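Local coordinates for protein acyl-coenzyme A oxidase 3 (Yarrowia lipolytica, PDB 5YS9) that oxidises acyl-CoA substrates of different chain lengths to trans-2-enoyl-CoA with FAD as cofactor and oxygen as acceptor, releasing hydrogen peroxide in peroxisomal fatty acid beta-oxidation, at residues 162-167 against 194-199. Numbering follows the deposited sequence.
Sequences MTELGH and TGATKW. With FAD (flavin-adenine dinucleotide), chain C.
Lys198 NZ is gripped by three acceptors. It lies 3.1 Å from Glu164 OE2 in a salt bridge and 3.2 Å from Met162 O in a hydrogen bond, and Phe214 O of strand 210-219 is the third. The ammonium comes to OE2 on its anti side, 28° out of the carboxylate plane. It stands above the carbonyl plane of Met162. A bend at chi2 (-58°) turns the lysine chain back along the loop, and CD passes over Thr163 O. The Glu164 carboxylate has further partners in Thr176 OG1 and the Glu175 backbone N. A methionine in place of Lys198 would probably leave the buried Glu164 carboxylate without its countercharge and Met162 O without this donor.

The backbones join at a single beta bridge, Glu164 with Lys198. Leu165 N donates to Thr197 O at 2.8 Å, and Trp199 N to Thr163 O at 3.0 Å. Gly166 N adds a weak bond to Gly195 O.

Leu165 makes the apolar contact. Its CG is anti to the backbone N (chi1 -172°), and CD1 sits over one face of the Trp199 indole. This CH-pi contact measures 3.6 Å from CD1 to the centroid of the six-membered ring. His433 of the second subunit packs on Leu165, and its ring and the Trp199 ring meet edge-to-face.

The same loop hydrogen-bonds the flavin ring. Thr163 OG1 donates to FAD N1 at 2.8 Å, and Thr163 N to FAD O2 at 3.2 Å. The bridge and buried ion pair thus tie this flavin-binding loop to strand 198-201 of the middle beta domain, and probably help position its donors at the N1-C2=O2 edge.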
loop_
_atom_site.group_PDB
_atom_site.type_symbol
_atom_site.label_atom_id
_atom_site.label_comp_id
_atom_site.label_asym_id
_atom_site.label_seq_id
_atom_site.Cartn_x
_atom_site.Cartn_y
_atom_site.Cartn_z
ATOM N N MET A 162 -5.513 21.917 -15.709
ATOM C CA MET A 162 -6.256 21.113 -16.632
ATOM C C MET A 162 -7.340 20.382 -15.885
ATOM O O MET A 162 -8.505 20.478 -16.209
ATOM C CB MET A 162 -5.305 20.135 -17.288
ATOM C CG MET A 162 -5.938 19.094 -18.162
ATOM S SD MET A 162 -4.685 17.889 -18.562
ATOM C CE MET A 162 -4.062 18.579 -20.069
ATOM N N THR A 163 -6.949 19.700 -14.832
ATOM C CA THR A 163 -7.874 18.882 -14.087
ATOM C C THR A 163 -8.980 19.695 -13.441
ATOM O O THR A 163 -8.760 20.776 -12.931
ATOM C CB THR A 163 -7.140 18.042 -13.046
ATOM O OG1 THR A 163 -6.249 17.167 -13.718
ATOM C CG2 THR A 163 -8.099 17.223 -12.271
ATOM N N GLU A 164 -10.180 19.143 -13.487
ATOM C CA GLU A 164 -11.337 19.766 -12.883
ATOM C C GLU A 164 -11.890 18.788 -11.901
ATOM O O GLU A 164 -11.603 17.604 -11.935
ATOM C CB GLU A 164 -12.413 20.124 -13.934
ATOM C CG GLU A 164 -12.106 21.420 -14.656
ATOM C CD GLU A 164 -12.951 21.687 -15.909
ATOM O OE1 GLU A 164 -13.935 20.917 -16.162
ATOM O OE2 GLU A 164 -12.585 22.661 -16.660
ATOM N N LEU A 165 -12.718 19.290 -11.027
ATOM C CA LEU A 165 -13.308 18.459 -10.019
ATOM C C LEU A 165 -14.068 17.312 -10.672
ATOM O O LEU A 165 -14.045 16.190 -10.174
ATOM C CB LEU A 165 -14.200 19.354 -9.126
ATOM C CG LEU A 165 -14.830 18.805 -7.863
ATOM C CD1 LEU A 165 -13.804 18.383 -6.827
ATOM C CD2 LEU A 165 -15.741 19.864 -7.299
ATOM N N GLY A 166 -14.722 17.595 -11.804
ATOM C CA GLY A 166 -15.489 16.616 -12.562
ATOM C C GLY A 166 -14.745 15.845 -13.646
ATOM O O GLY A 166 -15.278 14.862 -14.157
ATOM N N HIS A 167 -13.589 16.332 -14.073
ATOM C CA HIS A 167 -12.834 15.670 -15.124
ATOM C C HIS A 167 -11.341 15.552 -14.903
ATOM O O HIS A 167 -10.661 16.536 -14.737
ATOM C CB HIS A 167 -13.115 16.346 -16.456
ATOM C CG HIS A 167 -14.513 16.147 -16.927
ATOM N ND1 HIS A 167 -14.898 15.052 -17.657
ATOM C CD2 HIS A 167 -15.628 16.879 -16.731
ATOM C CE1 HIS A 167 -16.186 15.125 -17.908
ATOM N NE2 HIS A 167 -16.652 16.224 -17.357
ATOM N N THR A 194 -19.764 24.596 -10.223
ATOM C CA THR A 194 -18.675 24.327 -9.299
ATOM C C THR A 194 -18.019 22.972 -9.546
ATOM O O THR A 194 -16.923 22.716 -9.101
ATOM C CB THR A 194 -19.018 24.625 -7.812
ATOM O OG1 THR A 194 -18.779 23.481 -7.000
ATOM C CG2 THR A 194 -20.424 25.082 -7.628
ATOM N N GLY A 195 -18.711 22.122 -10.282
ATOM C CA GLY A 195 -18.174 20.865 -10.750
ATOM C C GLY A 195 -16.977 21.056 -11.662
ATOM O O GLY A 195 -16.107 20.219 -11.733
ATOM N N ALA A 196 -16.956 22.154 -12.392
ATOM C CA ALA A 196 -15.898 22.417 -13.342
ATOM C C ALA A 196 -14.785 23.224 -12.705
ATOM O O ALA A 196 -13.937 23.761 -13.383
ATOM C CB ALA A 196 -16.436 23.111 -14.576
ATOM N N THR A 197 -14.818 23.337 -11.390
ATOM C CA THR A 197 -13.755 24.012 -10.682
ATOM C C THR A 197 -12.462 23.268 -10.943
ATOM O O THR A 197 -12.397 22.064 -10.789
ATOM C CB THR A 197 -14.023 23.991 -9.162
ATOM O OG1 THR A 197 -15.194 24.743 -8.866
ATOM C CG2 THR A 197 -12.885 24.576 -8.395
ATOM N N LYS A 198 -11.423 23.999 -11.312
ATOM C CA LYS A 198 -10.106 23.428 -11.431
ATOM C C LYS A 198 -9.705 22.840 -10.057
ATOM O O LYS A 198 -10.141 23.366 -8.976
ATOM C CB LYS A 198 -9.070 24.427 -11.922
ATOM C CG LYS A 198 -9.311 25.012 -13.292
ATOM C CD LYS A 198 -9.408 23.934 -14.371
ATOM C CE LYS A 198 -9.383 24.495 -15.791
ATOM N NZ LYS A 198 -9.592 23.442 -16.833
ATOM N N TRP A 199 -8.969 21.722 -10.127
ATOM C CA TRP A 199 -8.720 20.898 -8.969
ATOM C C TRP A 199 -7.390 20.232 -9.076
ATOM O O TRP A 199 -6.966 19.883 -10.159
ATOM C CB TRP A 199 -9.819 19.826 -8.802
ATOM C CG TRP A 199 -10.028 19.472 -7.324
ATOM C CD1 TRP A 199 -9.447 18.444 -6.634
ATOM C CD2 TRP A 199 -10.798 20.193 -6.363
ATOM N NE1 TRP A 199 -9.816 18.480 -5.304
ATOM C CE2 TRP A 199 -10.669 19.532 -5.121
ATOM C CE3 TRP A 199 -11.607 21.322 -6.430
ATOM C CZ2 TRP A 199 -11.339 19.961 -3.965
ATOM C CZ3 TRP A 199 -12.268 21.757 -5.252
ATOM C CH2 TRP A 199 -12.125 21.078 -4.059
HETATM P PA FAD C . -10.951 9.867 -13.180
HETATM O O1A FAD C . -12.344 10.338 -13.012
HETATM O O2A FAD C . -10.283 9.952 -14.498
HETATM O O5B FAD C . -10.969 8.336 -12.787
HETATM C C5B FAD C . -11.397 7.939 -11.495
HETATM C C4B FAD C . -11.423 6.429 -11.374
HETATM O O4B FAD C . -12.316 5.889 -12.341
HETATM C C3B FAD C . -10.065 5.847 -11.660
HETATM O O3B FAD C . -9.822 4.765 -10.784
HETATM C C2B FAD C . -10.177 5.279 -13.040
HETATM O O2B FAD C . -9.436 4.075 -13.108
HETATM C C1B FAD C . -11.647 5.007 -13.222
HETATM N N9A FAD C . -11.966 5.254 -14.641
HETATM C C8A FAD C . -11.987 6.434 -15.273
HETATM N N7A FAD C . -12.289 6.271 -16.571
HETATM C C5A FAD C . -12.462 4.969 -16.785
HETATM C C6A FAD C . -12.797 4.114 -17.933
HETATM N N6A FAD C . -13.017 4.637 -19.150
HETATM N N1A FAD C . -12.872 2.792 -17.722
HETATM C C2A FAD C . -12.653 2.256 -16.517
HETATM N N3A FAD C . -12.346 2.969 -15.439
HETATM C C4A FAD C . -12.242 4.301 -15.511
HETATM N N1 FAD C . -3.763 17.955 -12.598
HETATM C C2 FAD C . -3.304 19.057 -13.208
HETATM O O2 FAD C . -3.791 19.394 -14.284
HETATM N N3 FAD C . -2.334 19.811 -12.714
HETATM C C4 FAD C . -1.749 19.526 -11.573
HETATM O O4 FAD C . -0.861 20.248 -11.140
HETATM C C4X FAD C . -2.189 18.342 -10.835
HETATM N N5 FAD C . -1.638 18.011 -9.675
HETATM C C5X FAD C . -2.068 16.932 -9.018
HETATM C C6 FAD C . -1.475 16.634 -7.818
HETATM C C7 FAD C . -1.881 15.542 -7.104
HETATM C C7M FAD C . -1.200 15.244 -5.803
HETATM C C8 FAD C . -2.962 14.683 -7.635
HETATM C C8M FAD C . -3.418 13.476 -6.876
HETATM C C9 FAD C . -3.555 14.973 -8.846
HETATM C C9A FAD C . -3.148 16.074 -9.560
HETATM N N10 FAD C . -3.732 16.395 -10.792
HETATM C C10 FAD C . -3.267 17.546 -11.432
HETATM C "C1'" FAD C . -4.823 15.605 -11.360
HETATM C "C2'" FAD C . -4.447 14.265 -11.965
HETATM O "O2'" FAD C . -3.768 14.511 -13.185
HETATM C "C3'" FAD C . -5.730 13.472 -12.210
HETATM O "O3'" FAD C . -6.261 13.172 -10.932
HETATM C "C4'" FAD C . -5.635 12.153 -12.977
HETATM O "O4'" FAD C . -4.945 12.283 -14.212
HETATM C "C5'" FAD C . -7.013 11.658 -13.349
HETATM O "O5'" FAD C . -7.736 11.335 -12.183
HETATM P P FAD C . -9.234 11.793 -11.970
HETATM O O1P FAD C . -9.318 12.349 -10.603
HETATM O O2P FAD C . -9.653 12.599 -13.142
HETATM O O3P FAD C . -10.023 10.419 -11.996
#